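Local coordinates for protein putative exotoxin (superantigen) (PDB 1TY0) that probably acts as a secreted superantigen toxin that engages T-cell receptors and can dimerise, and that carries a zinc-binding site, at residues His36-Ile40 and Val52-Ser58; Gly90-Asn96 and Lys126-Gln132; Ile138-Leu142 and Asn173-Ala177. All blocks are in the same frame, centred on the assembly; numbering follows the deposited sequence.

Contact 1: His36-Ile40 and Val52-Ser58; sequences HDFYI and VDSEVES
Strands 37-40 and 52-55 run antiparallel with their axes 4.6 Å apart, and the register pairs F38 with S54 and I40 with V52 as hydrogen-bonded pairs, while D37–E55 and Y39–D53 are non-hydrogen-bonded. One more backbone bond, from V56 N to H36 O at 2.8 Å, carries the pairing past the end of the strands.

The two faces differ sharply in chemistry. On the polar one, the carboxylates of D37 and D53 lie nearly coplanar, their planes 28° apart, and D37 OD2 stands 2.5 Å from D53 OD1. At that separation one of the two acids probably holds a proton. The ring of Y39 runs alongside D53, pointing the same way, while E55 turns its carboxylate to K191. A water donates to D37 OD1 and, weakly, to E55 OE1. Beyond the strands, NE2 of H36 shares a hydrogen bond of 2.9 Å with S58 OG, which lies at the edge of the imidazole ring.

The face of F38, I40 and V52 is mainly apolar; S54, which shares it, hydrogen-bonds through OG to G89 O. F38 sets its ring edge against V56, with CE2 3.9 Å from V56 CG1, and F64 meets the same ring edge-to-face. I40 and V52 both lean on I72 of strand 69-74. With its two faces so divided, this antiparallel pair forms part of the wall of the toxin's OB-fold barrel.

Contact 2: Gly90-Asn96 and Lys126-Gln132; sequences GVTPSVN and KPIFTIQ
T92 sets its methyl against that of T130, CG2 to CG2 at 3.5 Å, a tighter fit than carbon atoms usually allow. Both threonines hold the same first torsion, T92 at 53° and T130 at 63°, which places each CG2 beside its own backbone N and lets the two methyls meet as the side chains cross. The T130 methyl also reaches the backbone of G90, 3.6 Å from its CA, while T130 OG1 is engaged elsewhere: T130 is the N-cap of helix 131-146 and its hydroxyl accepts from E133 N.

No direct hydrogen bond joins the two segments, although strands 91-93 and 128-130 run nearly antiparallel; their axes come no closer than 6.6 Å, and waters bridge the two segments. One water accepts from T92 OG1 at 2.6 Å and donates to the carbonyl oxygens of both P93 and I128. A second accepts from G90 N and from Q132 NE2, two donors that cannot bond each other; the same amide nitrogen of Q132 donates to Y88 O, and its OE1 accepts from L75 N. This is the junction between the two domains of the superantigen fold: strand 84-93 belongs to the OB-fold barrel, whereas 128-130 pairs with strand 195-197 and leads into the long helix of the beta-grasp domain.

Further along, the contact becomes apolar. I128 presents two ends, CG2 to the P93 ring at CD and CD1 to V95 CG1, crossing each of these side chains at about a right angle. V95 and P127 run antiparallel past each other, with V95 CG2 3.7 Å from P127 CG, and N96 comes to meet the same proline ring from across the contact.

Contact 3: Ile138-Leu142 and Asn173-Ala177; sequences IRQYL and NLYDA
R139 and L174 run antiparallel to each other: the leucine points back along the arginine toward the helix, its CD2 lying against the stem from CG to NE and over the near rim of the guanidinium. L174 CD2 sits 3.8 Å above one face of that R139 group, displaced from its centre. The arginine leaves helix 131-146 with CG beside its backbone N (chi1 -71°) and stays extended as far as NE, a reach that carries the charged group across to the loop after strand 168-173.

There the guanidinium meets D176 at its edge. R139 NH1 donates to D176 OD1 over 2.9 Å, nearly straight at 166° and in the guanidinium plane, and the oxygen receives it on its syn lone pair. The carboxylate is nevertheless turned by 49° against the guanidinium, and the second bond to the same oxygen, from NH2, is weak. NH2 also makes a weak bond to N173 O, oblique to the flat group. On the loop, N173 OD1 accepts from Y175 N in an Asx turn, and D176 is the centre of an inverse gamma turn.

L142, three residues on from R139 on the same side of the helix, lies across L174, CD1 to CD1 at 4.1 Å, and continues the apolar side of the contact toward I206 of strand 201-209.

Both charged partners have a second salt bridge, R139 NE with D135 and D176 OD2 with K189. The buried guanidinium thus has two acid partners, at NE and at NH1, which would probably stabilise its positive charge and fix its rotation, while L174 shields one face of it.

Contact 1 lies within the OB-fold domain, contact 3 within the beta-grasp domain, and contact 2 joins the two. Contacts 1 and 2 touch where V91 packs on S54 and F38, and strands 51-55 and 84-93 are neighbours in one sheet. Contacts 2 and 3 share helix 131-146, one at its start and the other further along, with nearest atoms about 7 Å apart. Contact 3 is buried; the other two are only partly so. Chemistry follows place: continuous backbone pairing with a two-sided sheet in contact 1, waters and methyl packing across the domain boundary in contact 2, and a charge network backed by leucines in contact 3.

Contact 1: His36-Ile40 and Val52-Ser58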
loop_
_atom_site.group_PDB
_atom_site.type_symbol
_atom_site.label_atom_id
_atom_site.label_comp_id
_atom_site.label_asym_id
_atom_site.label_seq_id
_atom_site.Cartn_x
_atom_site.Cartn_y
_atom_site.Cartn_z
ATOM N N HIS A 36 -22.593 8.377 8.329
ATOM C CA HIS A 36 -21.832 8.014 7.142
ATOM C C HIS A 36 -20.476 7.358 7.396
ATOM O O HIS A 36 -19.676 7.208 6.465
ATOM C CB HIS A 36 -21.640 9.250 6.256
ATOM C CG HIS A 36 -22.921 9.814 5.725
ATOM N ND1 HIS A 36 -23.778 10.575 6.495
ATOM C CD2 HIS A 36 -23.513 9.695 4.513
ATOM C CE1 HIS A 36 -24.840 10.898 5.778
ATOM N NE2 HIS A 36 -24.704 10.376 4.572
ATOM N N ASP A 37 -20.211 6.964 8.638
ATOM C CA ASP A 37 -18.934 6.325 8.955
ATOM C C ASP A 37 -19.033 5.107 9.861
ATOM O O ASP A 37 -19.856 5.055 10.778
ATOM C CB ASP A 37 -17.982 7.320 9.630
ATOM C CG ASP A 37 -17.483 8.393 8.692
ATOM O OD1 ASP A 37 -18.248 9.346 8.437
ATOM O OD2 ASP A 37 -16.327 8.287 8.209
ATOM N N PHE A 38 -18.174 4.128 9.587
ATOM C CA PHE A 38 -18.061 2.925 10.403
ATOM C C PHE A 38 -16.772 3.172 11.182
ATOM O O PHE A 38 -15.771 3.557 10.581
ATOM C CB PHE A 38 -17.787 1.672 9.561
ATOM C CG PHE A 38 -18.957 1.160 8.774
ATOM C CD1 PHE A 38 -19.832 0.235 9.333
ATOM C CD2 PHE A 38 -19.137 1.542 7.447
ATOM C CE1 PHE A 38 -20.873 -0.311 8.577
ATOM C CE2 PHE A 38 -20.177 1.002 6.684
ATOM C CZ PHE A 38 -21.043 0.073 7.256
ATOM N N TYR A 39 -16.783 2.985 12.500
ATOM C CA TYR A 39 -15.547 3.114 13.269
ATOM C C TYR A 39 -15.307 1.710 13.788
ATOM O O TYR A 39 -15.984 1.251 14.707
ATOM C CB TYR A 39 -15.697 4.129 14.402
ATOM C CG TYR A 39 -15.681 5.537 13.867
ATOM C CD1 TYR A 39 -14.509 6.086 13.340
ATOM C CD2 TYR A 39 -16.851 6.288 13.797
ATOM C CE1 TYR A 39 -14.508 7.343 12.748
ATOM C CE2 TYR A 39 -16.861 7.549 13.202
ATOM C CZ TYR A 39 -15.687 8.067 12.679
ATOM O OH TYR A 39 -15.692 9.302 12.065
ATOM N N ILE A 40 -14.343 1.035 13.168
ATOM C CA ILE A 40 -14.024 -0.359 13.467
ATOM C C ILE A 40 -12.692 -0.544 14.175
ATOM O O ILE A 40 -11.679 0.049 13.803
ATOM C CB ILE A 40 -13.992 -1.192 12.158
ATOM C CG1 ILE A 40 -15.229 -0.890 11.302
ATOM C CG2 ILE A 40 -13.880 -2.667 12.477
ATOM C CD1 ILE A 40 -16.549 -1.090 11.994
ATOM N N VAL A 52 -10.220 1.691 12.090
ATOM C CA VAL A 52 -10.428 1.934 10.674
ATOM C C VAL A 52 -11.692 2.765 10.550
ATOM O O VAL A 52 -12.721 2.432 11.140
ATOM C CB VAL A 52 -10.622 0.622 9.894
ATOM C CG1 VAL A 52 -11.008 0.925 8.436
ATOM C CG2 VAL A 52 -9.340 -0.201 9.937
ATOM N N ASP A 53 -11.596 3.865 9.814
ATOM C CA ASP A 53 -12.747 4.717 9.566
ATOM C C ASP A 53 -13.184 4.483 8.134
ATOM O O ASP A 53 -12.486 4.862 7.198
ATOM C CB ASP A 53 -12.411 6.198 9.733
ATOM C CG ASP A 53 -13.468 7.098 9.109
ATOM O OD1 ASP A 53 -14.665 6.734 9.175
ATOM O OD2 ASP A 53 -13.110 8.158 8.552
ATOM N N SER A 54 -14.334 3.840 7.965
ATOM C CA SER A 54 -14.858 3.584 6.633
ATOM C C SER A 54 -15.973 4.582 6.361
ATOM O O SER A 54 -17.006 4.557 7.021
ATOM C CB SER A 54 -15.419 2.164 6.532
ATOM O OG SER A 54 -16.042 1.986 5.270
ATOM N N GLU A 55 -15.762 5.455 5.386
ATOM C CA GLU A 55 -16.761 6.457 5.036
ATOM C C GLU A 55 -17.624 5.927 3.896
ATOM O O GLU A 55 -17.107 5.414 2.903
ATOM C CB GLU A 55 -16.066 7.750 4.620
ATOM C CG GLU A 55 -17.012 8.902 4.336
ATOM C CD GLU A 55 -16.271 10.150 3.905
ATOM O OE1 GLU A 55 -15.451 10.660 4.702
ATOM O OE2 GLU A 55 -16.505 10.619 2.768
ATOM N N VAL A 56 -18.939 6.052 4.041
ATOM C CA VAL A 56 -19.851 5.553 3.020
ATOM C C VAL A 56 -20.982 6.512 2.669
ATOM O O VAL A 56 -21.126 7.585 3.261
ATOM C CB VAL A 56 -20.480 4.205 3.448
ATOM C CG1 VAL A 56 -19.404 3.119 3.515
ATOM C CG2 VAL A 56 -21.157 4.348 4.810
ATOM N N GLU A 57 -21.771 6.108 1.681
ATOM C CA GLU A 57 -22.915 6.889 1.238
ATOM C C GLU A 57 -24.040 6.737 2.253
ATOM O O GLU A 57 -23.965 5.903 3.156
ATOM C CB GLU A 57 -23.365 6.414 -0.150
ATOM C CG GLU A 57 -22.535 6.997 -1.285
ATOM C CD GLU A 57 -22.829 6.360 -2.637
ATOM O OE1 GLU A 57 -23.968 5.892 -2.853
ATOM O OE2 GLU A 57 -21.917 6.343 -3.493
ATOM N N SER A 58 -25.082 7.548 2.108
ATOM C CA SER A 58 -26.209 7.510 3.026
ATOM C C SER A 58 -26.893 6.142 3.083
ATOM O O SER A 58 -26.863 5.376 2.119
ATOM C CB SER A 58 -27.241 8.567 2.621
ATOM O OG SER A 58 -26.638 9.838 2.453
HETATM O O HOH W 1 -18.049 11.464 6.904
#

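Contact 2: Gly90-Asn96 and Lys126-Gln132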
loop_
_atom_site.group_PDB
_atom_site.type_symbol
_atom_site.label_atom_id
_atom_site.label_comp_id
_atom_site.label_asym_id
_atom_site.label_seq_id
_atom_site.Cartn_x
_atom_site.Cartn_y
_atom_site.Cartn_z
ATOM N N GLY A 90 -15.924 -0.982 1.792
ATOM C CA GLY A 90 -15.120 -2.162 2.076
ATOM C C GLY A 90 -15.543 -2.945 3.310
ATOM O O GLY A 90 -14.808 -3.803 3.788
ATOM N N VAL A 91 -16.742 -2.676 3.810
ATOM C CA VAL A 91 -17.214 -3.332 5.029
ATOM C C VAL A 91 -18.322 -4.352 4.788
ATOM O O VAL A 91 -19.357 -4.022 4.224
ATOM C CB VAL A 91 -17.718 -2.272 6.029
ATOM C CG1 VAL A 91 -18.243 -2.938 7.294
ATOM C CG2 VAL A 91 -16.582 -1.305 6.361
ATOM N N THR A 92 -18.091 -5.586 5.231
ATOM C CA THR A 92 -19.066 -6.662 5.074
ATOM C C THR A 92 -19.283 -7.409 6.381
ATOM O O THR A 92 -18.418 -7.437 7.256
ATOM C CB THR A 92 -18.611 -7.710 4.027
ATOM O OG1 THR A 92 -17.293 -8.178 4.360
ATOM C CG2 THR A 92 -18.618 -7.109 2.630
ATOM N N PRO A 93 -20.455 -8.032 6.529
ATOM C CA PRO A 93 -20.733 -8.777 7.756
ATOM C C PRO A 93 -19.821 -9.995 7.808
ATOM O O PRO A 93 -19.615 -10.658 6.789
ATOM C CB PRO A 93 -22.198 -9.186 7.589
ATOM C CG PRO A 93 -22.758 -8.137 6.684
ATOM C CD PRO A 93 -21.653 -7.944 5.679
ATOM N N SER A 94 -19.254 -10.274 8.976
ATOM C CA SER A 94 -18.407 -11.452 9.143
ATOM C C SER A 94 -19.375 -12.501 9.677
ATOM O O SER A 94 -19.832 -12.396 10.814
ATOM C CB SER A 94 -17.304 -11.190 10.169
ATOM O OG SER A 94 -16.471 -12.329 10.311
ATOM N N VAL A 95 -19.694 -13.503 8.863
ATOM C CA VAL A 95 -20.657 -14.521 9.278
ATOM C C VAL A 95 -20.114 -15.922 9.541
ATOM O O VAL A 95 -20.872 -16.824 9.902
ATOM C CB VAL A 95 -21.807 -14.623 8.253
ATOM C CG1 VAL A 95 -22.529 -13.290 8.159
ATOM C CG2 VAL A 95 -21.259 -15.024 6.888
ATOM N N ASN A 96 -18.813 -16.115 9.357
ATOM C CA ASN A 96 -18.219 -17.419 9.613
ATOM C C ASN A 96 -16.705 -17.347 9.732
ATOM O O ASN A 96 -16.151 -16.279 9.996
ATOM C CB ASN A 96 -18.637 -18.435 8.536
ATOM C CG ASN A 96 -18.170 -18.057 7.139
ATOM O OD1 ASN A 96 -18.496 -18.742 6.166
ATOM N ND2 ASN A 96 -17.406 -16.977 7.030
ATOM N N LYS A 126 -13.900 -14.738 1.735
ATOM C CA LYS A 126 -15.101 -14.430 2.502
ATOM C C LYS A 126 -16.361 -14.762 1.701
ATOM O O LYS A 126 -16.391 -14.607 0.479
ATOM C CB LYS A 126 -15.094 -12.955 2.943
ATOM C CG LYS A 126 -14.745 -11.958 1.854
ATOM C CD LYS A 126 -14.790 -10.511 2.367
ATOM C CE LYS A 126 -13.623 -10.185 3.294
ATOM N NZ LYS A 126 -12.298 -10.265 2.607
ATOM N N PRO A 127 -17.415 -15.246 2.383
ATOM C CA PRO A 127 -18.692 -15.614 1.756
ATOM C C PRO A 127 -19.502 -14.420 1.260
ATOM O O PRO A 127 -20.366 -14.559 0.392
ATOM C CB PRO A 127 -19.401 -16.391 2.863
ATOM C CG PRO A 127 -18.918 -15.704 4.102
ATOM C CD PRO A 127 -17.437 -15.557 3.825
ATOM N N ILE A 128 -19.215 -13.250 1.823
ATOM C CA ILE A 128 -19.878 -12.006 1.451
ATOM C C ILE A 128 -18.724 -11.038 1.223
ATOM O O ILE A 128 -17.898 -10.846 2.113
ATOM C CB ILE A 128 -20.760 -11.484 2.602
ATOM C CG1 ILE A 128 -21.821 -12.527 2.954
ATOM C CG2 ILE A 128 -21.435 -10.187 2.203
ATOM C CD1 ILE A 128 -22.624 -12.174 4.183
ATOM N N PHE A 129 -18.651 -10.442 0.040
ATOM C CA PHE A 129 -17.546 -9.534 -0.263
ATOM C C PHE A 129 -17.975 -8.271 -0.996
ATOM O O PHE A 129 -19.044 -8.222 -1.615
ATOM C CB PHE A 129 -16.483 -10.279 -1.085
ATOM C CG PHE A 129 -16.974 -10.766 -2.423
ATOM C CD1 PHE A 129 -16.947 -9.933 -3.531
ATOM C CD2 PHE A 129 -17.490 -12.055 -2.564
ATOM C CE1 PHE A 129 -17.426 -10.367 -4.774
ATOM C CE2 PHE A 129 -17.973 -12.499 -3.796
ATOM C CZ PHE A 129 -17.941 -11.652 -4.904
ATOM N N THR A 130 -17.139 -7.241 -0.926
ATOM C CA THR A 130 -17.453 -5.987 -1.602
ATOM C C THR A 130 -16.938 -6.015 -3.034
ATOM O O THR A 130 -15.973 -6.717 -3.353
ATOM C CB THR A 130 -16.803 -4.771 -0.898
ATOM O OG1 THR A 130 -15.373 -4.896 -0.939
ATOM C CG2 THR A 130 -17.266 -4.684 0.549
ATOM N N ILE A 131 -17.591 -5.255 -3.902
ATOM C CA ILE A 131 -17.152 -5.165 -5.277
ATOM C C ILE A 131 -15.779 -4.501 -5.239
ATOM O O ILE A 131 -14.947 -4.744 -6.100
ATOM C CB ILE A 131 -18.144 -4.336 -6.123
ATOM C CG1 ILE A 131 -19.467 -5.108 -6.220
ATOM C CG2 ILE A 131 -17.566 -4.067 -7.519
ATOM C CD1 ILE A 131 -20.557 -4.403 -6.998
ATOM N N GLN A 132 -15.538 -3.675 -4.222
ATOM C CA GLN A 132 -14.241 -3.021 -4.091
ATOM C C GLN A 132 -13.128 -4.068 -4.030
ATOM O O GLN A 132 -12.102 -3.926 -4.686
ATOM C CB GLN A 132 -14.191 -2.147 -2.826
ATOM C CG GLN A 132 -12.815 -1.513 -2.587
ATOM C CD GLN A 132 -12.785 -0.483 -1.444
ATOM O OE1 GLN A 132 -11.770 0.184 -1.230
ATOM N NE2 GLN A 132 -13.894 -0.350 -0.717
HETATM O O HOH W 2 -16.800 -0.691 -1.009
HETATM O O HOH W 3 -17.658 -10.746 4.710
#

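Contact 3: Ile138-Leu142 and Asn173-Ala177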
loop_
_atom_site.group_PDB
_atom_site.type_symbol
_atom_site.label_atom_id
_atom_site.label_comp_id
_atom_site.label_asym_id
_atom_site.label_seq_id
_atom_site.Cartn_x
_atom_site.Cartn_y
_atom_site.Cartn_z
ATOM N N ILE A 138 -9.013 -7.889 -9.384
ATOM C CA ILE A 138 -9.048 -8.102 -10.825
ATOM C C ILE A 138 -8.205 -7.055 -11.552
ATOM O O ILE A 138 -7.512 -7.377 -12.514
ATOM C CB ILE A 138 -10.492 -8.083 -11.374
ATOM C CG1 ILE A 138 -10.480 -8.403 -12.873
ATOM C CG2 ILE A 138 -11.129 -6.735 -11.127
ATOM C CD1 ILE A 138 -11.855 -8.655 -13.446
ATOM N N ARG A 139 -8.242 -5.804 -11.103
ATOM C CA ARG A 139 -7.420 -4.791 -11.768
ATOM C C ARG A 139 -5.947 -5.135 -11.601
ATOM O O ARG A 139 -5.161 -5.023 -12.545
ATOM C CB ARG A 139 -7.693 -3.392 -11.210
ATOM C CG ARG A 139 -9.056 -2.857 -11.602
ATOM C CD ARG A 139 -9.198 -1.376 -11.302
ATOM N NE ARG A 139 -10.607 -1.000 -11.269
ATOM C CZ ARG A 139 -11.094 0.156 -11.705
ATOM N NH1 ARG A 139 -10.292 1.074 -12.230
ATOM N NH2 ARG A 139 -12.391 0.397 -11.596
ATOM N N GLN A 140 -5.563 -5.562 -10.402
ATOM C CA GLN A 140 -4.175 -5.935 -10.172
ATOM C C GLN A 140 -3.782 -7.092 -11.091
ATOM O O GLN A 140 -2.689 -7.100 -11.659
ATOM C CB GLN A 140 -3.958 -6.323 -8.712
ATOM C CG GLN A 140 -3.435 -5.183 -7.844
ATOM C CD GLN A 140 -2.061 -4.705 -8.280
ATOM O OE1 GLN A 140 -1.212 -5.502 -8.676
ATOM N NE2 GLN A 140 -1.829 -3.397 -8.196
ATOM N N TYR A 141 -4.672 -8.068 -11.239
ATOM C CA TYR A 141 -4.392 -9.206 -12.108
ATOM C C TYR A 141 -4.191 -8.703 -13.532
ATOM O O TYR A 141 -3.235 -9.086 -14.212
ATOM C CB TYR A 141 -5.549 -10.207 -12.083
ATOM C CG TYR A 141 -5.385 -11.333 -13.082
ATOM C CD1 TYR A 141 -4.450 -12.348 -12.872
ATOM C CD2 TYR A 141 -6.133 -11.360 -14.255
ATOM C CE1 TYR A 141 -4.263 -13.362 -13.809
ATOM C CE2 TYR A 141 -5.954 -12.370 -15.202
ATOM C CZ TYR A 141 -5.017 -13.366 -14.971
ATOM O OH TYR A 141 -4.826 -14.360 -15.909
ATOM N N LEU A 142 -5.099 -7.843 -13.978
ATOM C CA LEU A 142 -5.025 -7.276 -15.321
ATOM C C LEU A 142 -3.788 -6.399 -15.498
ATOM O O LEU A 142 -3.183 -6.376 -16.571
ATOM C CB LEU A 142 -6.293 -6.472 -15.619
ATOM C CG LEU A 142 -7.574 -7.307 -15.734
ATOM C CD1 LEU A 142 -8.778 -6.404 -15.855
ATOM C CD2 LEU A 142 -7.472 -8.231 -16.943
ATOM N N ASN A 173 -16.472 0.824 -15.197
ATOM C CA ASN A 173 -15.479 1.358 -16.118
ATOM C C ASN A 173 -14.091 1.120 -15.526
ATOM O O ASN A 173 -13.831 1.487 -14.381
ATOM C CB ASN A 173 -15.736 2.855 -16.310
ATOM C CG ASN A 173 -14.718 3.523 -17.211
ATOM O OD1 ASN A 173 -13.975 2.866 -17.936
ATOM N ND2 ASN A 173 -14.696 4.849 -17.183
ATOM N N LEU A 174 -13.207 0.495 -16.297
ATOM C CA LEU A 174 -11.854 0.206 -15.827
ATOM C C LEU A 174 -10.887 1.365 -16.035
ATOM O O LEU A 174 -9.772 1.361 -15.516
ATOM C CB LEU A 174 -11.317 -1.050 -16.522
ATOM C CG LEU A 174 -11.912 -2.370 -16.020
ATOM C CD1 LEU A 174 -11.460 -3.512 -16.918
ATOM C CD2 LEU A 174 -11.479 -2.612 -14.577
ATOM N N TYR A 175 -11.320 2.364 -16.795
ATOM C CA TYR A 175 -10.483 3.525 -17.064
ATOM C C TYR A 175 -11.187 4.759 -16.511
ATOM O O TYR A 175 -11.296 5.787 -17.179
ATOM C CB TYR A 175 -10.248 3.635 -18.574
ATOM C CG TYR A 175 -9.370 2.517 -19.098
ATOM C CD1 TYR A 175 -9.916 1.282 -19.462
ATOM C CD2 TYR A 175 -7.989 2.662 -19.148
ATOM C CE1 TYR A 175 -9.095 0.218 -19.856
ATOM C CE2 TYR A 175 -7.161 1.611 -19.544
ATOM C CZ TYR A 175 -7.716 0.395 -19.894
ATOM O OH TYR A 175 -6.885 -0.643 -20.265
ATOM N N ASP A 176 -11.644 4.634 -15.268
ATOM C CA ASP A 176 -12.373 5.696 -14.586
ATOM C C ASP A 176 -11.529 6.735 -13.852
ATOM O O ASP A 176 -11.510 6.779 -12.618
ATOM C CB ASP A 176 -13.394 5.070 -13.625
ATOM C CG ASP A 176 -12.756 4.144 -12.596
ATOM O OD1 ASP A 176 -11.755 3.471 -12.921
ATOM O OD2 ASP A 176 -13.276 4.079 -11.460
ATOM N N ALA A 177 -10.842 7.581 -14.615
ATOM C CA ALA A 177 -10.029 8.639 -14.027
ATOM C C ALA A 177 -9.651 9.685 -15.063
ATOM O O ALA A 177 -9.812 9.469 -16.264
ATOM C CB ALA A 177 -8.759 8.055 -13.411
#